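Local coordinates for long form salivary protein D7L1 (Anopheles stephensi, PDB 3NHI) that binds and sequesters cysteinyl leukotrienes and thromboxane A2 analogues in mosquito saliva, thereby countering the host response to blood feeding, at residues Ala38-Glu42 with Tyr116-His120; Tyr32-Trp36 with Asp45-Tyr51; Glu91-Tyr95 with Leu126-Tyr131. All coordinates share one frame; numbering follows the deposited sequence.

Interaction 1: residues Ala38-Glu42 with Tyr116-His120. With EAH ((5S,7E,9E,11Z,14Z)-5-hydroxyicosa-7,9,11,14-tetraenoic acid), chain B.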
loop_
_atom_site.group_PDB
_atom_site.type_symbol
_atom_site.label_atom_id
_atom_site.label_comp_id
_atom_site.label_asym_id
_atom_site.label_seq_id
_atom_site.Cartn_x
_atom_site.Cartn_y
_atom_site.Cartn_z
ATOM N N ALA A 38 17.298 6.469 5.011
ATOM C CA ALA A 38 17.968 7.745 4.791
ATOM C C ALA A 38 17.907 8.169 3.322
ATOM O O ALA A 38 18.550 9.143 2.926
ATOM C CB ALA A 38 19.416 7.662 5.265
ATOM N N TRP A 39 17.129 7.440 2.520
ATOM C CA TRP A 39 16.979 7.720 1.084
ATOM C C TRP A 39 18.318 7.668 0.332
ATOM O O TRP A 39 18.588 8.462 -0.572
ATOM C CB TRP A 39 16.197 9.026 0.844
ATOM C CG TRP A 39 14.711 8.849 1.035
ATOM C CD1 TRP A 39 14.059 8.561 2.202
ATOM C CD2 TRP A 39 13.705 8.949 0.025
ATOM N NE1 TRP A 39 12.703 8.477 1.980
ATOM C CE2 TRP A 39 12.457 8.708 0.649
ATOM C CE3 TRP A 39 13.735 9.215 -1.352
ATOM C CZ2 TRP A 39 11.245 8.731 -0.061
ATOM C CZ3 TRP A 39 12.526 9.240 -2.061
ATOM C CH2 TRP A 39 11.300 8.995 -1.410
ATOM N N ARG A 40 19.149 6.718 0.743
ATOM C CA ARG A 40 20.394 6.439 0.048
ATOM C C ARG A 40 20.202 5.173 -0.768
ATOM O O ARG A 40 19.820 4.133 -0.229
ATOM C CB ARG A 40 21.538 6.282 1.047
ATOM C CG ARG A 40 21.898 7.589 1.744
ATOM C CD ARG A 40 22.904 7.375 2.860
ATOM N NE ARG A 40 24.217 7.007 2.338
ATOM C CZ ARG A 40 25.285 6.750 3.089
ATOM N NH1 ARG A 40 25.210 6.815 4.416
ATOM N NH2 ARG A 40 26.431 6.423 2.508
ATOM N N LEU A 41 20.444 5.273 -2.072
ATOM C CA LEU A 41 20.315 4.116 -2.961
ATOM C C LEU A 41 21.594 3.284 -2.941
ATOM O O LEU A 41 22.318 3.171 -3.935
ATOM C CB LEU A 41 19.909 4.544 -4.375
ATOM C CG LEU A 41 18.469 5.031 -4.554
ATOM C CD1 LEU A 41 18.242 5.454 -5.999
ATOM C CD2 LEU A 41 17.484 3.943 -4.156
ATOM N N GLU A 42 21.845 2.712 -1.770
ATOM C CA GLU A 42 23.051 1.968 -1.462
ATOM C C GLU A 42 22.658 0.773 -0.591
ATOM O O GLU A 42 21.615 0.810 0.068
ATOM C CB GLU A 42 24.039 2.851 -0.689
ATOM C CG GLU A 42 24.510 4.100 -1.406
ATOM C CD GLU A 42 25.175 5.089 -0.463
ATOM O OE1 GLU A 42 26.021 4.670 0.354
ATOM O OE2 GLU A 42 24.860 6.292 -0.547
ATOM N N TYR A 116 18.388 5.901 -13.029
ATOM C CA TYR A 116 17.785 6.795 -12.057
ATOM C C TYR A 116 18.776 7.360 -11.040
ATOM O O TYR A 116 18.562 8.450 -10.511
ATOM C CB TYR A 116 16.568 6.156 -11.364
ATOM C CG TYR A 116 15.787 7.169 -10.557
ATOM C CD1 TYR A 116 15.012 8.138 -11.192
ATOM C CD2 TYR A 116 15.866 7.188 -9.160
ATOM C CE1 TYR A 116 14.322 9.098 -10.454
ATOM C CE2 TYR A 116 15.179 8.133 -8.413
ATOM C CZ TYR A 116 14.415 9.080 -9.066
ATOM O OH TYR A 116 13.748 10.031 -8.319
ATOM N N LEU A 117 19.874 6.642 -10.790
ATOM C CA LEU A 117 20.804 7.031 -9.732
ATOM C C LEU A 117 21.266 8.493 -9.745
ATOM O O LEU A 117 21.148 9.156 -8.724
ATOM C CB LEU A 117 22.002 6.070 -9.657
ATOM C CG LEU A 117 22.939 6.264 -8.452
ATOM C CD1 LEU A 117 22.226 6.067 -7.112
ATOM C CD2 LEU A 117 24.157 5.356 -8.547
ATOM N N PRO A 118 21.754 9.016 -10.892
ATOM C CA PRO A 118 22.149 10.432 -10.849
ATOM C C PRO A 118 20.973 11.394 -10.686
ATOM O O PRO A 118 21.124 12.473 -10.109
ATOM C CB PRO A 118 22.850 10.652 -12.198
ATOM C CG PRO A 118 22.348 9.557 -13.075
ATOM C CD PRO A 118 22.092 8.386 -12.182
ATOM N N VAL A 119 19.807 11.006 -11.194
ATOM C CA VAL A 119 18.597 11.812 -11.009
ATOM C C VAL A 119 18.247 11.879 -9.522
ATOM O O VAL A 119 17.987 12.960 -8.977
ATOM C CB VAL A 119 17.408 11.251 -11.824
ATOM C CG1 VAL A 119 16.175 12.147 -11.659
ATOM C CG2 VAL A 119 17.786 11.120 -13.301
ATOM N N HIS A 120 18.288 10.722 -8.866
ATOM C CA HIS A 120 18.108 10.632 -7.422
ATOM C C HIS A 120 19.125 11.483 -6.674
ATOM O O HIS A 120 18.766 12.257 -5.774
ATOM C CB HIS A 120 18.212 9.177 -6.976
ATOM C CG HIS A 120 18.105 8.996 -5.496
ATOM N ND1 HIS A 120 16.895 8.964 -4.836
ATOM C CD2 HIS A 120 19.058 8.844 -4.548
ATOM C CE1 HIS A 120 17.110 8.793 -3.543
ATOM N NE2 HIS A 120 18.414 8.720 -3.341
HETATM O O1 EAH B . 5.023 9.122 7.211
HETATM C C1 EAH B . 6.092 8.660 6.737
HETATM O O2 EAH B . 6.741 7.743 7.298
HETATM C C2 EAH B . 6.607 9.232 5.430
HETATM C C3 EAH B . 8.061 8.824 5.182
HETATM C C4 EAH B . 8.150 7.563 4.326
HETATM C C5 EAH B . 9.597 7.161 4.129
HETATM O O3 EAH B . 10.179 8.031 3.301
HETATM C C6 EAH B . 9.678 5.754 3.543
HETATM C C7 EAH B . 11.109 5.383 3.186
HETATM C C8 EAH B . 11.286 5.365 1.683
HETATM C C9 EAH B . 12.701 5.229 1.357
HETATM C C10 EAH B . 12.903 5.387 0.050
HETATM C C11 EAH B . 14.332 5.248 -0.221
HETATM C C12 EAH B . 14.879 5.434 -1.425
HETATM C C13 EAH B . 14.083 5.791 -2.659
HETATM C C14 EAH B . 13.764 4.510 -3.397
HETATM C C15 EAH B . 13.836 4.365 -4.722
HETATM C C16 EAH B . 14.234 5.476 -5.663
HETATM C C17 EAH B . 12.977 6.065 -6.285
HETATM C C18 EAH B . 12.515 7.290 -5.508
HETATM C C19 EAH B . 11.559 8.121 -6.347
HETATM C C20 EAH B . 11.021 9.287 -5.549
#
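H120 extends from helix 109-130 to the backbone of W39, the C' residue of the Schellman motif that ends helix 28-37. The evidence is the positive phi of W39 (59°) together with the bonds from R40 N to L35 O and from W39 N to W36 O. With CG anti to its backbone N (chi1 177°), the H120 imidazole is carried out to the loop, where NE2 donates to W39 O over 2.8 Å with an N-H...O angle of 145°. The oxygen lies in the imidazole plane, whereas the nitrogen stands above the carbonyl plane. Packing is tightest at the same ring: L41 CD1 rests over one face, 3.8 Å from the H120 centroid. The other branch of L41 turns into the pocket, where CD2 lies 3.7 Å from EAH C15.

The outer side is looser. There L117, partly exposed, offers just CD1 to L41 CB at 3.9 Å, and the exposed R40 bridges E42 of its own segment, NE to OE2, instead of helix 109-130. On the pocket side, W39, which binds leukotriene C4, lays one indole face against the polyene, with EAH C10 3.4 Å above its plane, while W39 NE1 donates to EAH O3 at 2.9 Å.

Interaction 2: residues Tyr32-Trp36 with Asp45-Tyr51. With EAH ((5S,7E,9E,11Z,14Z)-5-hydroxyicosa-7,9,11,14-tetraenoic acid), chain B.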
loop_
_atom_site.group_PDB
_atom_site.type_symbol
_atom_site.label_atom_id
_atom_site.label_comp_id
_atom_site.label_asym_id
_atom_site.label_seq_id
_atom_site.Cartn_x
_atom_site.Cartn_y
_atom_site.Cartn_z
ATOM N N TYR A 32 20.479 -2.596 5.220
ATOM C CA TYR A 32 19.741 -2.062 4.078
ATOM C C TYR A 32 18.684 -1.062 4.520
ATOM O O TYR A 32 18.566 0.017 3.937
ATOM C CB TYR A 32 19.107 -3.192 3.257
ATOM C CG TYR A 32 20.113 -3.965 2.437
ATOM C CD1 TYR A 32 20.379 -3.620 1.113
ATOM C CD2 TYR A 32 20.811 -5.033 2.991
ATOM C CE1 TYR A 32 21.309 -4.329 0.361
ATOM C CE2 TYR A 32 21.744 -5.741 2.255
ATOM C CZ TYR A 32 21.988 -5.388 0.944
ATOM O OH TYR A 32 22.922 -6.106 0.235
ATOM N N MET A 33 17.932 -1.403 5.564
ATOM C CA MET A 33 16.896 -0.501 6.053
ATOM C C MET A 33 17.464 0.855 6.493
ATOM O O MET A 33 16.871 1.888 6.198
ATOM C CB MET A 33 16.045 -1.140 7.155
ATOM C CG MET A 33 14.799 -0.325 7.483
ATOM S SD MET A 33 13.449 -1.255 8.214
ATOM C CE MET A 33 14.220 -1.836 9.720
ATOM N N THR A 34 18.615 0.851 7.162
ATOM C CA THR A 34 19.266 2.093 7.608
ATOM C C THR A 34 19.614 3.012 6.433
ATOM O O THR A 34 19.367 4.224 6.483
ATOM C CB THR A 34 20.538 1.806 8.444
ATOM O OG1 THR A 34 20.203 0.955 9.547
ATOM C CG2 THR A 34 21.157 3.097 8.981
ATOM N N LEU A 35 20.183 2.433 5.381
ATOM C CA LEU A 35 20.533 3.195 4.187
ATOM C C LEU A 35 19.286 3.683 3.453
ATOM O O LEU A 35 19.194 4.854 3.084
ATOM C CB LEU A 35 21.439 2.368 3.263
ATOM C CG LEU A 35 22.907 2.261 3.708
ATOM C CD1 LEU A 35 23.598 1.079 3.042
ATOM C CD2 LEU A 35 23.671 3.554 3.432
ATOM N N TRP A 36 18.320 2.788 3.259
ATOM C CA TRP A 36 17.113 3.144 2.518
ATOM C C TRP A 36 16.244 4.148 3.278
ATOM O O TRP A 36 15.645 5.026 2.660
ATOM C CB TRP A 36 16.294 1.903 2.135
ATOM C CG TRP A 36 17.022 0.898 1.284
ATOM C CD1 TRP A 36 18.232 1.052 0.656
ATOM C CD2 TRP A 36 16.563 -0.418 0.953
ATOM N NE1 TRP A 36 18.556 -0.096 -0.032
ATOM C CE2 TRP A 36 17.551 -1.012 0.135
ATOM C CE3 TRP A 36 15.416 -1.158 1.281
ATOM C CZ2 TRP A 36 17.423 -2.309 -0.371
ATOM C CZ3 TRP A 36 15.290 -2.452 0.779
ATOM C CH2 TRP A 36 16.289 -3.013 -0.034
ATOM N N ASP A 45 24.038 -3.051 -5.163
ATOM C CA ASP A 45 23.858 -4.466 -5.466
ATOM C C ASP A 45 22.420 -4.741 -5.880
ATOM O O ASP A 45 21.590 -3.832 -5.839
ATOM C CB ASP A 45 24.307 -5.359 -4.286
ATOM C CG ASP A 45 23.445 -5.194 -3.032
ATOM O OD1 ASP A 45 23.946 -5.557 -1.947
ATOM O OD2 ASP A 45 22.285 -4.742 -3.101
ATOM N N ALA A 46 22.130 -5.983 -6.262
ATOM C CA ALA A 46 20.829 -6.364 -6.812
ATOM C C ALA A 46 19.658 -6.166 -5.851
ATOM O O ALA A 46 18.535 -5.943 -6.289
ATOM C CB ALA A 46 20.859 -7.805 -7.296
ATOM N N ILE A 47 19.919 -6.250 -4.547
ATOM C CA ILE A 47 18.875 -6.016 -3.546
ATOM C C ILE A 47 18.391 -4.569 -3.660
ATOM O O ILE A 47 17.198 -4.322 -3.819
ATOM C CB ILE A 47 19.363 -6.362 -2.107
ATOM C CG1 ILE A 47 19.632 -7.867 -1.994
ATOM C CG2 ILE A 47 18.321 -5.926 -1.060
ATOM C CD1 ILE A 47 20.452 -8.282 -0.780
ATOM N N THR A 48 19.323 -3.623 -3.623
ATOM C CA THR A 48 18.984 -2.220 -3.814
ATOM C C THR A 48 18.449 -1.941 -5.215
ATOM O O THR A 48 17.488 -1.183 -5.362
ATOM C CB THR A 48 20.187 -1.329 -3.538
ATOM O OG1 THR A 48 20.660 -1.600 -2.212
ATOM C CG2 THR A 48 19.817 0.149 -3.646
ATOM N N HIS A 49 19.035 -2.565 -6.243
ATOM C CA HIS A 49 18.577 -2.318 -7.614
ATOM C C HIS A 49 17.088 -2.619 -7.737
ATOM O O HIS A 49 16.325 -1.801 -8.264
ATOM C CB HIS A 49 19.325 -3.145 -8.667
ATOM C CG HIS A 49 20.810 -2.961 -8.665
ATOM N ND1 HIS A 49 21.666 -3.911 -9.183
ATOM C CD2 HIS A 49 21.595 -1.952 -8.214
ATOM C CE1 HIS A 49 22.911 -3.492 -9.059
ATOM N NE2 HIS A 49 22.899 -2.309 -8.473
ATOM N N CYS A 50 16.663 -3.780 -7.242
ATOM C CA CYS A 50 15.266 -4.147 -7.400
ATOM C C CYS A 50 14.353 -3.398 -6.452
ATOM O O CYS A 50 13.183 -3.165 -6.763
ATOM C CB CYS A 50 15.070 -5.660 -7.307
ATOM S SG CYS A 50 15.775 -6.571 -8.703
ATOM N N TYR A 51 14.885 -2.993 -5.302
ATOM C CA TYR A 51 14.147 -2.089 -4.433
ATOM C C TYR A 51 13.846 -0.768 -5.152
ATOM O O TYR A 51 12.704 -0.292 -5.148
ATOM C CB TYR A 51 14.890 -1.850 -3.114
ATOM C CG TYR A 51 14.236 -0.791 -2.266
ATOM C CD1 TYR A 51 13.034 -1.047 -1.606
ATOM C CD2 TYR A 51 14.832 0.459 -2.111
ATOM C CE1 TYR A 51 12.431 -0.070 -0.818
ATOM C CE2 TYR A 51 14.239 1.440 -1.337
ATOM C CZ TYR A 51 13.045 1.171 -0.703
ATOM O OH TYR A 51 12.470 2.155 0.064
HETATM O O1 EAH B . 5.023 9.122 7.211
HETATM C C1 EAH B . 6.092 8.660 6.737
HETATM O O2 EAH B . 6.741 7.743 7.298
HETATM C C2 EAH B . 6.607 9.232 5.430
HETATM C C3 EAH B . 8.061 8.824 5.182
HETATM C C4 EAH B . 8.150 7.563 4.326
HETATM C C5 EAH B . 9.597 7.161 4.129
HETATM O O3 EAH B . 10.179 8.031 3.301
HETATM C C6 EAH B . 9.678 5.754 3.543
HETATM C C7 EAH B . 11.109 5.383 3.186
HETATM C C8 EAH B . 11.286 5.365 1.683
HETATM C C9 EAH B . 12.701 5.229 1.357
HETATM C C10 EAH B . 12.903 5.387 0.050
HETATM C C11 EAH B . 14.332 5.248 -0.221
HETATM C C12 EAH B . 14.879 5.434 -1.425
HETATM C C13 EAH B . 14.083 5.791 -2.659
HETATM C C14 EAH B . 13.764 4.510 -3.397
HETATM C C15 EAH B . 13.836 4.365 -4.722
HETATM C C16 EAH B . 14.234 5.476 -5.663
HETATM C C17 EAH B . 12.977 6.065 -6.285
HETATM C C18 EAH B . 12.515 7.290 -5.508
HETATM C C19 EAH B . 11.559 8.121 -6.347
HETATM C C20 EAH B . 11.021 9.287 -5.549
#
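W36 and Y51 form an offset (parallel-displaced) stack where helix 28-37 meets the first turns of helix 46-58, a helix pair of the odorant-binding-protein fold; D45 is the N-cap of helix 46-58. The short axes pass 11.9 Å apart, a gap wide enough for aromatic rings to fill. In the stack, the six-membered ring of W36 and the Y51 ring lie 3.9 Å apart between centroids, with planes only 3° from parallel. Y51 CG is anti to the backbone N (chi1 173°), which lays the ring along W36, and Y51 CB also sits over the six-membered ring of W36, a CH-pi contact.

The main bump from helix 46-58 is I47. Its CG2 fits the notch between one face of the Y32 ring and the edge of W36, 3.7 Å from W36 CH2, while I47 CD1 lies 3.4 Å from Y32 OH. T48 OG1 fills the hollow at the edges of both rings; its bond from W36 NE1 is weak, and its stronger partner is P43 O. Beyond I47, Y32 OH donates to D45 OD1; the 2.5 Å separation is unusually short, and its exact value is doubtful. D45 OD2 meanwhile caps the helix, accepting from T48 N with an N-H...O angle of 172°. W36 and Y51 belong to the thromboxane A2 site, and in this complex Y51 OH lies 3.3 Å from EAH C10.

Interaction 3: residues Glu91-Tyr95 with Leu126-Tyr131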
loop_
_atom_site.group_PDB
_atom_site.type_symbol
_atom_site.label_atom_id
_atom_site.label_comp_id
_atom_site.label_asym_id
_atom_site.label_seq_id
_atom_site.Cartn_x
_atom_site.Cartn_y
_atom_site.Cartn_z
ATOM N N GLU A 91 12.699 23.843 -10.022
ATOM C CA GLU A 91 13.337 22.571 -9.671
ATOM C C GLU A 91 12.529 21.390 -10.203
ATOM O O GLU A 91 13.091 20.398 -10.665
ATOM C CB GLU A 91 13.531 22.464 -8.154
ATOM C CG GLU A 91 14.636 23.363 -7.620
ATOM C CD GLU A 91 14.672 23.441 -6.105
ATOM O OE1 GLU A 91 15.085 24.500 -5.576
ATOM O OE2 GLU A 91 14.288 22.452 -5.441
ATOM N N VAL A 92 11.205 21.502 -10.128
ATOM C CA VAL A 92 10.308 20.479 -10.660
ATOM C C VAL A 92 10.532 20.261 -12.164
ATOM O O VAL A 92 10.622 19.119 -12.625
ATOM C CB VAL A 92 8.836 20.842 -10.362
ATOM C CG1 VAL A 92 7.874 19.888 -11.069
ATOM C CG2 VAL A 92 8.581 20.825 -8.852
ATOM N N THR A 93 10.630 21.353 -12.918
ATOM C CA THR A 93 10.950 21.288 -14.344
ATOM C C THR A 93 12.306 20.611 -14.587
ATOM O O THR A 93 12.445 19.792 -15.501
ATOM C CB THR A 93 10.919 22.705 -14.932
ATOM O OG1 THR A 93 9.550 23.107 -15.041
ATOM C CG2 THR A 93 11.591 22.778 -16.309
ATOM N N GLU A 94 13.298 20.953 -13.764
ATOM C CA GLU A 94 14.622 20.356 -13.895
ATOM C C GLU A 94 14.575 18.848 -13.621
ATOM O O GLU A 94 15.230 18.071 -14.315
ATOM C CB GLU A 94 15.644 21.068 -12.988
ATOM C CG GLU A 94 15.995 22.505 -13.442
ATOM C CD GLU A 94 16.585 23.394 -12.342
ATOM O OE1 GLU A 94 16.563 23.032 -11.140
ATOM O OE2 GLU A 94 17.053 24.498 -12.689
ATOM N N TYR A 95 13.775 18.437 -12.634
ATOM C CA TYR A 95 13.592 17.016 -12.314
ATOM C C TYR A 95 12.921 16.277 -13.477
ATOM O O TYR A 95 13.395 15.230 -13.913
ATOM C CB TYR A 95 12.770 16.922 -11.028
ATOM C CG TYR A 95 12.536 15.558 -10.415
ATOM C CD1 TYR A 95 13.372 14.464 -10.656
ATOM C CD2 TYR A 95 11.462 15.382 -9.537
ATOM C CE1 TYR A 95 13.121 13.232 -10.036
ATOM C CE2 TYR A 95 11.211 14.166 -8.935
ATOM C CZ TYR A 95 12.032 13.098 -9.192
ATOM O OH TYR A 95 11.757 11.905 -8.561
ATOM N N LEU A 126 13.875 17.151 -3.348
ATOM C CA LEU A 126 12.660 17.495 -4.078
ATOM C C LEU A 126 11.744 16.278 -4.221
ATOM O O LEU A 126 10.528 16.385 -4.002
ATOM C CB LEU A 126 12.988 18.078 -5.453
ATOM C CG LEU A 126 11.786 18.310 -6.378
ATOM C CD1 LEU A 126 10.869 19.384 -5.829
ATOM C CD2 LEU A 126 12.253 18.670 -7.780
ATOM N N SER A 127 12.311 15.122 -4.561
ATOM C CA SER A 127 11.494 13.930 -4.744
ATOM C C SER A 127 10.768 13.544 -3.458
ATOM O O SER A 127 9.625 13.090 -3.498
ATOM C CB SER A 127 12.335 12.767 -5.281
ATOM O OG SER A 127 13.132 12.145 -4.277
ATOM N N ARG A 128 11.428 13.746 -2.317
ATOM C CA ARG A 128 10.812 13.461 -1.031
ATOM C C ARG A 128 9.698 14.439 -0.696
ATOM O O ARG A 128 8.735 14.075 -0.009
ATOM C CB ARG A 128 11.854 13.442 0.087
ATOM C CG ARG A 128 12.868 12.338 -0.098
ATOM C CD ARG A 128 13.901 12.324 1.012
ATOM N NE ARG A 128 13.317 11.868 2.272
ATOM C CZ ARG A 128 13.991 11.663 3.399
ATOM N NH1 ARG A 128 15.300 11.877 3.452
ATOM N NH2 ARG A 128 13.347 11.238 4.475
ATOM N N GLN A 129 9.794 15.675 -1.187
ATOM C CA GLN A 129 8.686 16.623 -1.062
ATOM C C GLN A 129 7.527 16.215 -1.965
ATOM O O GLN A 129 6.385 16.121 -1.506
ATOM C CB GLN A 129 9.135 18.049 -1.384
ATOM C CG GLN A 129 10.075 18.646 -0.332
ATOM C CD GLN A 129 9.446 18.682 1.057
ATOM O OE1 GLN A 129 8.371 19.244 1.240
ATOM N NE2 GLN A 129 10.117 18.084 2.035
ATOM N N LEU A 130 7.817 15.921 -3.233
ATOM C CA LEU A 130 6.750 15.626 -4.194
ATOM C C LEU A 130 6.000 14.347 -3.867
ATOM O O LEU A 130 4.777 14.291 -4.003
ATOM C CB LEU A 130 7.286 15.542 -5.628
ATOM C CG LEU A 130 7.953 16.807 -6.152
ATOM C CD1 LEU A 130 8.248 16.632 -7.630
ATOM C CD2 LEU A 130 7.095 18.046 -5.906
ATOM N N TYR A 131 6.737 13.318 -3.449
ATOM C CA TYR A 131 6.166 11.990 -3.238
ATOM C C TYR A 131 6.025 11.602 -1.765
ATOM O O TYR A 131 6.005 10.415 -1.417
ATOM C CB TYR A 131 6.955 10.930 -4.029
ATOM C CG TYR A 131 6.797 11.074 -5.532
ATOM C CD1 TYR A 131 5.714 10.494 -6.203
ATOM C CD2 TYR A 131 7.719 11.810 -6.289
ATOM C CE1 TYR A 131 5.556 10.641 -7.592
ATOM C CE2 TYR A 131 7.566 11.955 -7.668
ATOM C CZ TYR A 131 6.495 11.371 -8.315
ATOM O OH TYR A 131 6.349 11.528 -9.672
#
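Segments E91-Y95 and L126-Y131 belong to helices that run nearly at right angles: their short axes make a signed angle of -103° and approach to 11.2 Å. The CA atoms of E91 and L126 come nearest, at 7.6 Å. Helix 109-130 ends here, since Y131 is the first residue to leave helical backbone angles.

L126 buries more surface in the contact than any other residue of its segment. Its CG stands anti to the backbone N (chi1 173°), and the two methyls divide the work. CD2 is set against the turn of helix 89-101, 3.5 Å from E91 O and 3.7 Å from Y95 CB, while CD1 meets V92 CG2 at a looser 4.1 Å.

Y95 supplies the broadest surface of helix 89-101 here. L130 CD1 lies at the edge of its ring, in plane and 3.9 Å from Y95 CD2. Farther along, Y95 OH abuts S127 CB at 3.4 Å, a van der Waals contact. The polar ends are satisfied elsewhere: Y95 OH has Y116 as its partner, and S127 OG bonds to V124 O of its own helix. Y131 adds a marginal touch, its CE2 against Y95 CE2.

The join between the segments is therefore made by van der Waals contact alone. Helix 73-85 extends the apolar packing, with Y78 against V92 and I74 against both Y95 and Y131. S127 faces the other way too, its side chain about 4 Å from EAH at the nearest atoms. The arrangement is that of a helix layer backing the wall of the lipid pocket in an all-helical PBP/GOBP-family protein: helix 109-130 lies largely between helix 89-101 and the ligand, though the Y95 hydroxyl comes close to the end of the lipid tail.

Interactions 1 and 2, with centres 10 Å apart, both touch EAH and meet where helix 28-37 ends: E42 O, in the loop of interaction 1, lies 3.2 Å from W36 NE1 of interaction 2, a weak hydrogen bond. Interaction 3 is centred 13 Å from interaction 1, on the same helix 109-130, and meets EAH through S127. A hydrogen bond of 2.7 Å between Y116 OH and Y95 OH connects these two, and R128 makes a cation-pi contact with W39. Interactions 2 and 3 do not touch; their nearest atoms are about 7 Å apart. The ligand is also hydrogen-bonded to K151 NZ and G133 O, outside all three contacts.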